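Local coordinates for protein exopolyphosphatase (Cytophaga hutchinsonii, PDB 3MDQ) that probably hydrolyses inorganic polyphosphate from the chain end to release orthophosphate, as a Ppx/GppA phosphatase of the actin-like ATPase clan, at residues Val32-Ala37 against Arg66-Glu71; Asp60-Phe65 against Asp96-Glu101; Ile78-Ser83 against Glu301-Thr306; Glu116-Gly121 against Ser142-Ile147; Thr216-Asn221 against Ile229-Gln234. All coordinates share one frame; numbering follows the deposited sequence.

How the contacts relate
From the N terminus, contact 1 closes the first loop, packing strand 27-37 against the C-terminal part of helix 52-71. Contact 2 crosses it, since it starts earlier on that helix and closes on helix 91-102; S36 OG and T61 OG1, 2.8 Å apart, probably hydrogen-bond between the two. Contact 3 follows contact 1 in series, crosses contact 2 and closes the longest loop, returning helix 299-309 to strand 76-81 of the five-stranded sheet. Nested inside that loop, in series, are contact 4, joining helix 111-125 to strand 143-148 of the six-stranded sheet, and contact 5, joining helix 212-225 to the loop that follows it. Contacts 3 and 4 touch through T306, L117, Y305 and R120.

Contact 1 of 5, residues Val32-Ala37 against Arg66-Glu71; sequences VNEKSA and RVILDE. With SO4 (sulfate ion), chain F.
V32 directs its side chain at the helix and meets I68 methyl to methyl, V32 CG2 lying 4.0 Å from I68 CG2. Its other branch is nearly as close, with V32 CG1 at 4.1 Å from the same I68 CG2, which therefore sits against the fork of the valine. This follows from the valine rotation: CG1 stands anti to the backbone N (chi1 175°), and both methyls face the helix. Two residues on, E34 also points across and covers the other end of I68. In one of its two conformers its carboxylate lies against the methyl, E34 OE1 being 3.8 Å from I68 CD1, and the aliphatic part of E34 packs on F65 one turn earlier in the helix. I68 thus takes both alternate residues of the strand and also touches L18 and I20 of strand 15-24, so helix 52-71 packs on one face of the five-stranded sheet, in one lobe of the actin-like fold. Strand 27-37 is one of the two outer strands of that sheet within the chain. K35, on the strand beyond E34, turns its amine to the other side, where K35 NZ donates to sulfate O1 at 2.6 Å and, weakly, to O4 at 3.3 Å; R269 holds the same ion. On the helix, R66 grips D70 side-on, R66 NE to D70 OD2 spanning 2.8 Å.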
# COMPACT_ATOMS: atom_id res chain seq x y z
N VAL A 32 -7.48 14.63 9.76
CA VAL A 32 -8.33 13.65 9.06
C VAL A 32 -7.43 12.55 8.50
O VAL A 32 -6.38 12.85 7.94
CB VAL A 32 -9.07 14.31 7.86
CG1 VAL A 32 -9.86 13.26 7.04
CG2 VAL A 32 -9.98 15.45 8.32
N ASN A 33 -7.84 11.30 8.69
CA ASN A 33 -7.24 10.17 8.05
C ASN A 33 -8.42 9.27 7.65
O ASN A 33 -8.96 8.57 8.49
CB ASN A 33 -6.27 9.48 9.00
CG ASN A 33 -5.51 8.35 8.32
OD1 ASN A 33 -5.90 7.87 7.27
ND2 ASN A 33 -4.40 7.95 8.92
N GLU A 34 -8.79 9.32 6.37
CA GLU A 34 -10.04 8.76 5.84
C GLU A 34 -9.68 7.81 4.70
O GLU A 34 -8.71 8.06 4.00
CB GLU A 34 -10.88 9.92 5.26
CG GLU A 34 -12.24 9.55 4.73
CD GLU A 34 -13.34 10.14 5.57
OE1 GLU A 34 -13.02 10.91 6.49
OE2 GLU A 34 -14.52 9.84 5.29
N LYS A 35 -10.44 6.73 4.52
CA LYS A 35 -10.28 5.88 3.36
C LYS A 35 -11.63 5.63 2.70
O LYS A 35 -12.70 5.73 3.33
CB LYS A 35 -9.65 4.55 3.72
CG LYS A 35 -10.51 3.67 4.60
CD LYS A 35 -9.78 2.35 4.97
CE LYS A 35 -10.37 1.74 6.25
NZ LYS A 35 -9.44 0.81 6.93
N SER A 36 -11.57 5.24 1.44
CA SER A 36 -12.77 4.92 0.69
C SER A 36 -12.42 3.87 -0.32
O SER A 36 -11.43 4.02 -1.07
CB SER A 36 -13.25 6.21 0.02
OG SER A 36 -14.34 5.99 -0.88
N ALA A 37 -13.19 2.78 -0.36
CA ALA A 37 -12.96 1.71 -1.31
C ALA A 37 -13.51 2.15 -2.68
O ALA A 37 -14.67 2.61 -2.79
CB ALA A 37 -13.64 0.40 -0.82
N ARG A 66 -13.17 16.20 -1.61
CA ARG A 66 -13.12 17.65 -1.84
C ARG A 66 -13.95 18.38 -0.77
O ARG A 66 -13.48 19.40 -0.21
CB ARG A 66 -13.61 17.97 -3.25
CG ARG A 66 -13.78 19.46 -3.54
CD ARG A 66 -12.48 20.21 -3.74
NE ARG A 66 -12.61 21.63 -3.40
CZ ARG A 66 -12.08 22.67 -4.05
NH1 ARG A 66 -11.52 22.56 -5.24
NH2 ARG A 66 -12.22 23.87 -3.51
N VAL A 67 -15.13 17.86 -0.43
CA VAL A 67 -15.90 18.47 0.64
C VAL A 67 -15.10 18.50 1.94
O VAL A 67 -15.08 19.49 2.63
CB VAL A 67 -17.25 17.76 0.90
CG1 VAL A 67 -17.89 18.30 2.19
CG2 VAL A 67 -18.19 17.93 -0.30
N ILE A 68 -14.48 17.38 2.29
CA ILE A 68 -13.74 17.30 3.56
C ILE A 68 -12.54 18.28 3.55
O ILE A 68 -12.27 18.96 4.52
CB ILE A 68 -13.26 15.86 3.85
CG1 ILE A 68 -14.44 14.91 4.03
CG2 ILE A 68 -12.36 15.87 5.09
CD1 ILE A 68 -14.12 13.46 3.93
N LEU A 69 -11.85 18.37 2.42
CA LEU A 69 -10.76 19.34 2.28
C LEU A 69 -11.25 20.77 2.54
O LEU A 69 -10.63 21.56 3.25
CB LEU A 69 -10.15 19.23 0.88
CG LEU A 69 -9.28 18.03 0.65
CD1 LEU A 69 -9.00 17.86 -0.88
CD2 LEU A 69 -7.93 18.14 1.40
N ASP A 70 -12.36 21.11 1.91
CA ASP A 70 -12.94 22.42 2.06
C ASP A 70 -13.41 22.69 3.48
O ASP A 70 -13.26 23.80 4.01
CB ASP A 70 -14.11 22.61 1.06
CG ASP A 70 -13.62 22.70 -0.39
OD1 ASP A 70 -12.49 23.23 -0.58
OD2 ASP A 70 -14.34 22.22 -1.30
N GLU A 71 -13.97 21.66 4.12
CA GLU A 71 -14.45 21.78 5.51
C GLU A 71 -13.29 22.03 6.48
O GLU A 71 -13.53 22.45 7.61
CB GLU A 71 -15.21 20.53 5.93
CG GLU A 71 -16.60 20.55 5.43
CD GLU A 71 -17.37 19.23 5.54
OE1 GLU A 71 -16.75 18.17 5.77
OE2 GLU A 71 -18.60 19.29 5.34
S SO4 F . -6.05 0.69 5.91
O1 SO4 F . -7.32 0.02 5.61
O2 SO4 F . -5.39 1.03 4.65
O3 SO4 F . -5.23 -0.22 6.69
O4 SO4 F . -6.31 1.92 6.67

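Contact 2 of 5, residues Asp60-Phe65 against Asp96-Glu101; sequences DTLKKF and DRIKKE
This is helix-to-helix packing on one face of the five-stranded sheet of the actin-like fold, where helices 52-71 and 91-102 lie side by side. It has an apolar inner part and a charged outer one, and the exposure follows suit: L62 and I98 are buried, K63 and E101 exposed. The backbones come nearest at K63 and E101, whose CA atoms are 7.5 Å apart, and at L62 and I98, 7.6 Å apart. In the inner part the two side chains meet at an oblique angle through their ends. L62 CD1 is 3.3 Å from I98 CD1, tighter than usual van der Waals contact, and 3.6 Å from I98 CG1, so one leucine methyl bears on the outer half of the isoleucine chain. Beneath them lies strand 5-11, with L62 touching I9 and M11, and I98 also touching M11; L59 of helix 52-71 adds a further surface for I98 and E101. The outer part is a salt bridge. K63 reaches it by bending its chain at the far end (chi3 74°, chi4 65°), which curls the amine back to the carboxylate of E101, close to the CG methylene. K63 CG and E101 CG pack 3.8 Å apart behind the charges. At the tip, K63 NZ donates to E101 OE2 over 2.7 Å, using the anti lone pair of that oxygen.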
# COMPACT_ATOMS: atom_id res chain seq x y z
N ASP A 60 -16.96 9.88 -7.42
CA ASP A 60 -17.82 9.95 -6.22
C ASP A 60 -16.95 10.18 -5.00
O ASP A 60 -17.18 11.08 -4.20
CB ASP A 60 -18.59 8.65 -6.07
CG ASP A 60 -19.49 8.65 -4.83
OD1 ASP A 60 -20.30 9.58 -4.70
OD2 ASP A 60 -19.39 7.71 -4.02
N THR A 61 -15.91 9.38 -4.86
CA THR A 61 -15.05 9.48 -3.70
C THR A 61 -14.31 10.82 -3.67
O THR A 61 -14.21 11.44 -2.62
CB THR A 61 -14.04 8.32 -3.68
OG1 THR A 61 -14.75 7.11 -3.37
CG2 THR A 61 -12.94 8.52 -2.62
N LEU A 62 -13.84 11.26 -4.83
CA LEU A 62 -13.12 12.53 -4.87
C LEU A 62 -14.02 13.74 -4.57
O LEU A 62 -13.56 14.72 -3.96
CB LEU A 62 -12.31 12.67 -6.17
CG LEU A 62 -11.12 11.67 -6.23
CD1 LEU A 62 -10.54 11.63 -7.60
CD2 LEU A 62 -10.05 11.95 -5.19
N LYS A 63 -15.31 13.67 -4.94
CA LYS A 63 -16.25 14.72 -4.58
C LYS A 63 -16.40 14.77 -3.07
O LYS A 63 -16.41 15.84 -2.47
CB LYS A 63 -17.60 14.51 -5.28
CG LYS A 63 -17.57 14.79 -6.79
CD LYS A 63 -18.91 14.58 -7.47
CE LYS A 63 -19.93 15.70 -7.16
NZ LYS A 63 -19.50 17.05 -7.71
N LYS A 64 -16.50 13.60 -2.43
CA LYS A 64 -16.54 13.55 -0.98
C LYS A 64 -15.26 14.06 -0.31
O LYS A 64 -15.32 14.80 0.68
CB LYS A 64 -16.90 12.15 -0.52
CG LYS A 64 -18.34 11.79 -0.88
CD LYS A 64 -18.65 10.32 -0.58
CE LYS A 64 -20.06 9.97 -1.04
NZ LYS A 64 -20.32 8.51 -1.02
N PHE A 65 -14.11 13.67 -0.84
CA PHE A 65 -12.85 14.16 -0.30
C PHE A 65 -12.71 15.67 -0.48
O PHE A 65 -12.21 16.35 0.41
CB PHE A 65 -11.66 13.46 -1.00
CG PHE A 65 -11.37 12.04 -0.52
CD1 PHE A 65 -12.20 11.33 0.37
CD2 PHE A 65 -10.27 11.37 -1.03
CE1 PHE A 65 -11.87 10.02 0.80
CE2 PHE A 65 -9.94 10.05 -0.59
CZ PHE A 65 -10.73 9.42 0.30
N ASP A 96 -8.89 14.36 -16.42
CA ASP A 96 -9.59 15.56 -16.90
C ASP A 96 -10.96 15.69 -16.21
O ASP A 96 -11.40 16.80 -15.87
CB ASP A 96 -9.75 15.53 -18.40
CG ASP A 96 -8.44 15.77 -19.14
OD1 ASP A 96 -7.39 16.06 -18.50
OD2 ASP A 96 -8.45 15.65 -20.38
N ARG A 97 -11.63 14.56 -16.00
CA ARG A 97 -12.93 14.57 -15.28
C ARG A 97 -12.73 15.07 -13.85
O ARG A 97 -13.53 15.85 -13.35
CB ARG A 97 -13.64 13.22 -15.33
CG ARG A 97 -14.15 12.81 -16.70
CD ARG A 97 -14.83 11.44 -16.69
NE ARG A 97 -15.22 10.94 -18.01
CZ ARG A 97 -15.72 9.71 -18.24
NH1 ARG A 97 -15.90 8.88 -17.25
NH2 ARG A 97 -16.00 9.33 -19.46
N ILE A 98 -11.65 14.64 -13.19
CA ILE A 98 -11.35 15.09 -11.84
C ILE A 98 -11.10 16.61 -11.80
O ILE A 98 -11.56 17.32 -10.91
CB ILE A 98 -10.16 14.30 -11.21
CG1 ILE A 98 -10.58 12.84 -11.03
CG2 ILE A 98 -9.70 14.97 -9.89
CD1 ILE A 98 -9.41 11.86 -10.72
N LYS A 99 -10.33 17.12 -12.75
CA LYS A 99 -10.04 18.54 -12.81
C LYS A 99 -11.35 19.33 -12.98
O LYS A 99 -11.56 20.34 -12.30
CB LYS A 99 -9.06 18.85 -13.95
CG LYS A 99 -8.76 20.30 -14.17
CD LYS A 99 -8.18 20.95 -12.92
CE LYS A 99 -7.60 22.35 -13.24
NZ LYS A 99 -6.99 22.91 -12.02
N LYS A 100 -12.22 18.86 -13.86
CA LYS A 100 -13.48 19.54 -14.11
C LYS A 100 -14.38 19.53 -12.88
O LYS A 100 -14.97 20.55 -12.52
CB LYS A 100 -14.20 18.91 -15.30
CG LYS A 100 -15.57 19.55 -15.63
CD LYS A 100 -16.02 19.10 -17.02
CE LYS A 100 -17.54 19.03 -17.15
NZ LYS A 100 -17.92 18.11 -18.27
N GLU A 101 -14.47 18.38 -12.23
CA GLU A 101 -15.46 18.18 -11.15
C GLU A 101 -15.08 18.83 -9.84
O GLU A 101 -15.95 19.40 -9.17
CB GLU A 101 -15.65 16.71 -10.95
CG GLU A 101 -16.88 16.30 -10.21
CD GLU A 101 -18.16 16.41 -11.03
OE1 GLU A 101 -18.12 16.39 -12.29
OE2 GLU A 101 -19.21 16.50 -10.37

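Contact 3 of 5, residues Ile78-Ser83 against Glu301-Thr306; sequences IATGTS and EGVLYT
V303 has the most surface buried here, and its two methyls divide the contact between them: CG1 goes to I78 and CG2 to T80. The valine is turned with CG1 opposite the amide nitrogen (chi1 167°), which sets its fork facing alternate residues of the strand. I78 and V303 reach for each other tip to tip, with I78 CG2 at 3.6 Å from V303 CG1 in one of the two isoleucine conformers. I78 CD1 comes to 4.1 Å from the same methyl. T80 makes the looser meeting, its side chain lying antiparallel alongside V303; T80 CG2 stands 4.1 Å from V303 CG2, while T80 OG1 is turned to a weak hydrogen bond with I9 O. The contact is wholly apolar across the gap. On the helix side a polar pair closes within the turn: T306 OG1 donates to G302 O at 2.7 Å, and that carbonyl receives T306 N from the opposite face of its plane. The helix is the last in the chain, and the contact returns it to the lobe of the actin-like fold built on the five-stranded sheet, so both chain ends belong to that lobe. V303 also rests on V8 of strand 5-11, and L304 on L19 and T21 of strand 15-24, so helix 299-309 spans several strands of the sheet, while Y305 and T306 pack on helix 111-125 behind it.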
# COMPACT_ATOMS: atom_id res chain seq x y z
N ILE A 78 -2.29 17.86 -2.58
CA ILE A 78 -1.63 17.07 -3.60
C ILE A 78 -2.27 15.69 -3.69
O ILE A 78 -2.40 14.99 -2.67
CB ILE A 78 -0.14 16.93 -3.36
CG1 ILE A 78 0.48 16.10 -4.50
CG2 ILE A 78 0.13 16.34 -2.00
CD1 ILE A 78 1.94 15.90 -4.36
N ALA A 79 -2.63 15.30 -4.91
CA ALA A 79 -3.33 14.05 -5.18
C ALA A 79 -2.45 13.24 -6.12
O ALA A 79 -2.12 13.73 -7.20
CB ALA A 79 -4.70 14.32 -5.84
N THR A 80 -1.98 12.08 -5.68
CA THR A 80 -1.09 11.29 -6.48
C THR A 80 -1.91 10.17 -7.13
O THR A 80 -2.86 9.66 -6.56
CB THR A 80 0.06 10.67 -5.66
OG1 THR A 80 -0.50 9.84 -4.63
CG2 THR A 80 0.96 11.76 -5.04
N GLY A 81 -1.58 9.85 -8.35
CA GLY A 81 -2.12 8.67 -9.03
C GLY A 81 -0.99 7.67 -9.22
O GLY A 81 0.08 8.03 -9.72
N THR A 82 -1.23 6.41 -8.87
CA THR A 82 -0.18 5.37 -8.90
C THR A 82 -0.56 4.23 -9.87
O THR A 82 -0.93 4.54 -11.01
CB THR A 82 0.13 4.89 -7.50
OG1 THR A 82 -1.08 4.46 -6.83
CG2 THR A 82 0.85 6.04 -6.71
N SER A 83 -0.38 2.96 -9.51
CA SER A 83 -0.41 1.86 -10.51
C SER A 83 -1.63 1.88 -11.46
O SER A 83 -1.47 1.81 -12.68
CB SER A 83 -0.39 0.53 -9.78
OG SER A 83 -0.40 -0.54 -10.71
N GLU A 301 1.79 9.51 3.88
CA GLU A 301 2.70 10.09 4.84
C GLU A 301 4.06 10.43 4.22
O GLU A 301 4.65 11.44 4.55
CB GLU A 301 2.91 9.22 6.07
CG GLU A 301 1.68 9.14 6.98
CD GLU A 301 0.64 8.13 6.59
OE1 GLU A 301 0.87 7.25 5.71
OE2 GLU A 301 -0.48 8.21 7.20
N GLY A 302 4.54 9.60 3.32
CA GLY A 302 5.76 9.95 2.63
C GLY A 302 5.66 11.20 1.81
O GLY A 302 6.62 11.97 1.74
N VAL A 303 4.52 11.40 1.17
CA VAL A 303 4.25 12.65 0.44
C VAL A 303 4.28 13.85 1.40
O VAL A 303 4.95 14.87 1.14
CB VAL A 303 2.92 12.55 -0.34
CG1 VAL A 303 2.46 13.92 -0.84
CG2 VAL A 303 3.05 11.54 -1.49
N LEU A 304 3.55 13.74 2.52
CA LEU A 304 3.52 14.79 3.54
C LEU A 304 4.91 15.13 4.01
O LEU A 304 5.28 16.31 4.02
CB LEU A 304 2.65 14.35 4.71
CG LEU A 304 2.70 15.23 5.95
CD1 LEU A 304 2.13 16.63 5.70
CD2 LEU A 304 1.99 14.52 7.12
N TYR A 305 5.70 14.12 4.37
CA TYR A 305 6.99 14.43 4.98
C TYR A 305 8.01 14.92 3.94
O TYR A 305 8.88 15.72 4.26
CB TYR A 305 7.50 13.26 5.81
CG TYR A 305 6.82 13.21 7.16
CD1 TYR A 305 7.25 14.05 8.18
CD2 TYR A 305 5.74 12.40 7.40
CE1 TYR A 305 6.61 14.06 9.42
CE2 TYR A 305 5.07 12.44 8.66
CZ TYR A 305 5.54 13.26 9.64
OH TYR A 305 4.90 13.28 10.88
N THR A 306 7.86 14.50 2.70
CA THR A 306 8.66 15.03 1.59
C THR A 306 8.37 16.51 1.43
O THR A 306 9.27 17.34 1.32
CB THR A 306 8.42 14.22 0.29
OG1 THR A 306 8.87 12.89 0.51
CG2 THR A 306 9.18 14.79 -0.88

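Contact 4 of 5, residues Glu116-Gly121 against Ser142-Ile147; sequences ELIFRG and SVEFII. With SO4 (sulfate ion), chain D.
F119 and I146 make the tight part of this buried contact. I146 CG2 sits over one face of the phenyl ring, displaced toward its rim, in a CH-pi contact: it is 3.8 Å from the ring centroid and 23° off the ring normal. Its nearest single atom is F119 CG, 3.5 Å from I146 CG2. A chi1 of -158° swings the phenylalanine ring away from its own amide nitrogen and into this position. I153 of strand 153-159 also touches both side chains. The axes of helix 116-121 and strand 143-147 cross at -62° and approach to 8.7 Å, so the helix runs steeply across the strand, which belongs to the six-stranded sheet of the actin-like fold. Elsewhere the packing slackens: I118 CG2 and I146 CD1 are 4.4 Å apart. E116, on the partly exposed side, faces away from the strand and pairs with R113 and K156. At the other end, I118 crosses E144 at about a right angle, its CD1 3.5 Å from E144 OE1. E144 OE2 accepts from S142 OG at 2.6 Å through its syn lone pair and is also hydrogen-bonded to S158 OG, two bonds on one oxygen that probably help hold the carboxylate. S142 N bonds a sulfate oxygen, O1, at 2.9 Å; the backbone N of G140 and G141 and T13 OG1, from the hairpin of the other sheet, bond the same ion, consistent with a phosphate-binding site between the lobes.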
# COMPACT_ATOMS: atom_id res chain seq x y z
N GLU A 116 10.16 5.52 -3.53
CA GLU A 116 10.93 6.51 -2.76
C GLU A 116 10.06 7.20 -1.72
O GLU A 116 10.46 7.43 -0.57
CB GLU A 116 11.59 7.52 -3.69
CG GLU A 116 12.63 6.90 -4.56
CD GLU A 116 13.06 7.80 -5.70
OE1 GLU A 116 12.48 8.88 -5.92
OE2 GLU A 116 13.97 7.36 -6.43
N LEU A 117 8.87 7.62 -2.15
CA LEU A 117 7.99 8.37 -1.27
C LEU A 117 7.47 7.47 -0.16
O LEU A 117 7.42 7.89 1.00
CB LEU A 117 6.84 8.99 -2.07
CG LEU A 117 7.21 10.07 -3.06
CD1 LEU A 117 6.04 10.30 -4.02
CD2 LEU A 117 7.59 11.38 -2.32
N ILE A 118 7.09 6.24 -0.48
CA ILE A 118 6.69 5.28 0.55
C ILE A 118 7.80 5.16 1.60
O ILE A 118 7.53 5.20 2.82
CB ILE A 118 6.38 3.91 -0.04
CG1 ILE A 118 5.06 3.99 -0.83
CG2 ILE A 118 6.32 2.84 1.08
CD1 ILE A 118 4.85 2.85 -1.82
N PHE A 119 9.04 4.99 1.15
CA PHE A 119 10.14 4.81 2.12
C PHE A 119 10.35 6.03 3.01
O PHE A 119 10.70 5.87 4.20
CB PHE A 119 11.45 4.39 1.44
CG PHE A 119 12.42 3.70 2.36
CD1 PHE A 119 12.16 2.43 2.85
CD2 PHE A 119 13.58 4.32 2.74
CE1 PHE A 119 13.06 1.77 3.67
CE2 PHE A 119 14.51 3.65 3.55
CZ PHE A 119 14.25 2.41 4.00
N ARG A 120 10.12 7.23 2.49
CA ARG A 120 10.19 8.41 3.37
C ARG A 120 9.16 8.31 4.49
O ARG A 120 9.46 8.71 5.62
CB ARG A 120 9.97 9.71 2.57
CG ARG A 120 9.93 10.95 3.42
CD ARG A 120 11.31 11.25 4.02
NE ARG A 120 11.30 12.38 4.96
CZ ARG A 120 11.02 12.31 6.25
NH1 ARG A 120 10.66 11.18 6.83
NH2 ARG A 120 11.07 13.43 6.97
N GLY A 121 7.97 7.79 4.21
CA GLY A 121 6.99 7.56 5.27
C GLY A 121 7.43 6.50 6.27
O GLY A 121 7.33 6.69 7.49
N SER A 142 0.25 -2.46 -7.66
CA SER A 142 1.70 -2.71 -7.64
C SER A 142 2.22 -3.04 -6.25
O SER A 142 1.52 -2.90 -5.26
CB SER A 142 2.44 -1.49 -8.19
OG SER A 142 2.34 -0.40 -7.31
N VAL A 143 3.46 -3.57 -6.23
CA VAL A 143 4.18 -3.81 -5.01
C VAL A 143 5.55 -3.13 -5.14
O VAL A 143 6.29 -3.33 -6.12
CB VAL A 143 4.38 -5.31 -4.75
CG1 VAL A 143 5.17 -5.55 -3.44
CG2 VAL A 143 2.98 -6.07 -4.72
N GLU A 144 5.86 -2.28 -4.17
CA GLU A 144 7.15 -1.58 -4.13
C GLU A 144 8.05 -2.21 -3.07
O GLU A 144 7.58 -2.52 -1.97
CB GLU A 144 6.99 -0.09 -3.81
CG GLU A 144 6.44 0.77 -4.94
CD GLU A 144 5.02 0.47 -5.27
OE1 GLU A 144 4.16 0.61 -4.39
OE2 GLU A 144 4.75 0.09 -6.44
N PHE A 145 9.31 -2.38 -3.42
CA PHE A 145 10.32 -2.86 -2.52
C PHE A 145 11.43 -1.83 -2.43
O PHE A 145 11.85 -1.28 -3.48
CB PHE A 145 10.92 -4.15 -3.03
CG PHE A 145 9.97 -5.32 -3.05
CD1 PHE A 145 9.76 -6.06 -1.92
CD2 PHE A 145 9.32 -5.68 -4.22
CE1 PHE A 145 8.89 -7.14 -1.94
CE2 PHE A 145 8.48 -6.76 -4.23
CZ PHE A 145 8.27 -7.49 -3.12
N ILE A 146 11.87 -1.54 -1.21
CA ILE A 146 12.94 -0.59 -0.98
C ILE A 146 13.94 -1.16 0.03
O ILE A 146 13.52 -1.67 1.09
CB ILE A 146 12.42 0.76 -0.43
CG1 ILE A 146 11.23 1.31 -1.22
CG2 ILE A 146 13.58 1.79 -0.36
CD1 ILE A 146 9.90 0.98 -0.62
N ILE A 147 15.25 -1.08 -0.27
CA ILE A 147 16.28 -1.46 0.67
C ILE A 147 16.96 -0.19 1.14
O ILE A 147 17.41 0.57 0.32
CB ILE A 147 17.27 -2.45 0.09
CG1 ILE A 147 16.59 -3.76 -0.28
CG2 ILE A 147 18.45 -2.69 1.06
CD1 ILE A 147 17.44 -4.76 -1.04
S SO4 D . -1.85 0.38 -5.07
O1 SO4 D . -1.18 -0.70 -5.81
O2 SO4 D . -3.13 -0.09 -4.46
O3 SO4 D . -0.94 0.85 -4.01
O4 SO4 D . -1.94 1.40 -6.10

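Contact 5 of 5, residues Thr216-Asn221 against Ile229-Gln234; sequences TLAEMN and IALEKQ
The helix 216-221 and the 3-10 turn 231-233 approach most nearly at E219 and L231, whose CA atoms are 7.4 Å apart. The contact sets helix 212-225 against the loop leading into outer strand 236-240 of the six-stranded sheet, in the second lobe of the actin-like fold. From the turn, a single methyl does the work: L231 CD2 lies 3.9 Å from A218 CB and 3.8 Å from E219 CG, and so rests against two adjacent helix positions. A chi1 of -150° points the leucine chain at them. E219, in one of its two conformers, offers its methylene while its extended chain leads the carboxylate away from the leucine; a sulfate lies about 5 Å from that side chain. The turn is pinned within itself by K233 N to A230 O at 2.9 Å. Y237 of strand 236-240 touches both A218 and L231, and T296 also touches L231. With carbon alone meeting carbon, the contact across these two segments is apolar and not directional; polar bonds of the loop lie at Q234.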
# COMPACT_ATOMS: atom_id res chain seq x y z
N THR A 216 -3.97 -4.93 8.17
CA THR A 216 -4.94 -5.98 8.54
C THR A 216 -4.29 -7.13 9.32
O THR A 216 -4.86 -7.64 10.31
CB THR A 216 -5.74 -6.47 7.32
OG1 THR A 216 -6.65 -5.42 6.93
CG2 THR A 216 -6.56 -7.73 7.64
N LEU A 217 -3.08 -7.54 8.93
CA LEU A 217 -2.38 -8.59 9.65
C LEU A 217 -2.12 -8.15 11.09
O LEU A 217 -2.32 -8.92 12.03
CB LEU A 217 -1.07 -9.02 8.98
CG LEU A 217 -1.24 -9.61 7.56
CD1 LEU A 217 0.14 -9.83 6.93
CD2 LEU A 217 -2.09 -10.91 7.66
N ALA A 218 -1.66 -6.91 11.26
CA ALA A 218 -1.45 -6.38 12.58
C ALA A 218 -2.75 -6.39 13.40
O ALA A 218 -2.76 -6.83 14.55
CB ALA A 218 -0.85 -4.99 12.52
N GLU A 219 -3.83 -5.90 12.81
CA GLU A 219 -5.09 -5.82 13.52
C GLU A 219 -5.60 -7.21 13.91
O GLU A 219 -6.08 -7.39 15.01
CB GLU A 219 -6.14 -5.05 12.71
CG GLU A 219 -5.87 -3.54 12.65
CD GLU A 219 -6.84 -2.77 11.74
OE1 GLU A 219 -7.63 -3.39 11.01
OE2 GLU A 219 -6.80 -1.53 11.76
N MSE A 220 -5.44 -8.19 13.02
CA MSE A 220 -5.82 -9.58 13.33
C MSE A 220 -5.01 -10.12 14.48
O MSE A 220 -5.53 -10.80 15.33
CB MSE A 220 -5.65 -10.49 12.11
CG MSE A 220 -6.64 -10.27 11.03
SE MSE A 220 -6.36 -11.23 9.40
CE MSE A 220 -6.92 -12.97 10.04
N ASN A 221 -3.71 -9.80 14.52
CA ASN A 221 -2.86 -10.31 15.56
C ASN A 221 -3.18 -9.69 16.91
O ASN A 221 -3.11 -10.35 17.95
CB ASN A 221 -1.41 -10.07 15.23
CG ASN A 221 -0.48 -11.06 15.93
OD1 ASN A 221 -0.68 -12.28 15.82
ND2 ASN A 221 0.50 -10.54 16.67
N ILE A 229 -4.41 -2.44 21.96
CA ILE A 229 -3.57 -1.60 21.10
C ILE A 229 -4.41 -0.99 19.99
O ILE A 229 -4.99 -1.71 19.15
CB ILE A 229 -2.43 -2.41 20.43
CG1 ILE A 229 -1.40 -2.88 21.46
CG2 ILE A 229 -1.75 -1.57 19.35
CD1 ILE A 229 -0.25 -3.70 20.85
N ALA A 230 -4.46 0.34 19.98
CA ALA A 230 -4.99 1.10 18.85
C ALA A 230 -3.85 1.38 17.86
O ALA A 230 -2.95 2.19 18.11
CB ALA A 230 -5.62 2.40 19.32
N LEU A 231 -3.90 0.71 16.72
CA LEU A 231 -2.89 0.89 15.69
C LEU A 231 -2.82 2.35 15.20
O LEU A 231 -1.77 2.83 14.83
CB LEU A 231 -3.18 -0.09 14.56
CG LEU A 231 -2.04 -0.63 13.72
CD1 LEU A 231 -0.97 -1.27 14.60
CD2 LEU A 231 -2.62 -1.56 12.66
N GLU A 232 -3.96 3.06 15.25
CA GLU A 232 -4.00 4.52 15.02
C GLU A 232 -3.11 5.38 15.95
O GLU A 232 -2.76 6.51 15.61
CB GLU A 232 -5.47 5.05 15.10
CG GLU A 232 -6.26 4.60 16.36
N LYS A 233 -2.75 4.87 17.12
CA LYS A 233 -2.01 5.67 18.09
C LYS A 233 -0.52 5.31 18.17
O LYS A 233 0.18 5.77 19.06
CB LYS A 233 -2.66 5.52 19.47
CG LYS A 233 -4.12 5.99 19.53
CD LYS A 233 -4.72 5.81 20.94
N GLN A 234 -0.03 4.46 17.26
CA GLN A 234 1.41 4.19 17.21
C GLN A 234 1.81 4.00 15.75
O GLN A 234 0.96 3.70 14.91
CB GLN A 234 1.79 2.97 18.08
CG GLN A 234 1.20 1.65 17.67
CD GLN A 234 1.43 0.58 18.72
OE1 GLN A 234 0.92 0.70 19.87
NE2 GLN A 234 2.18 -0.47 18.37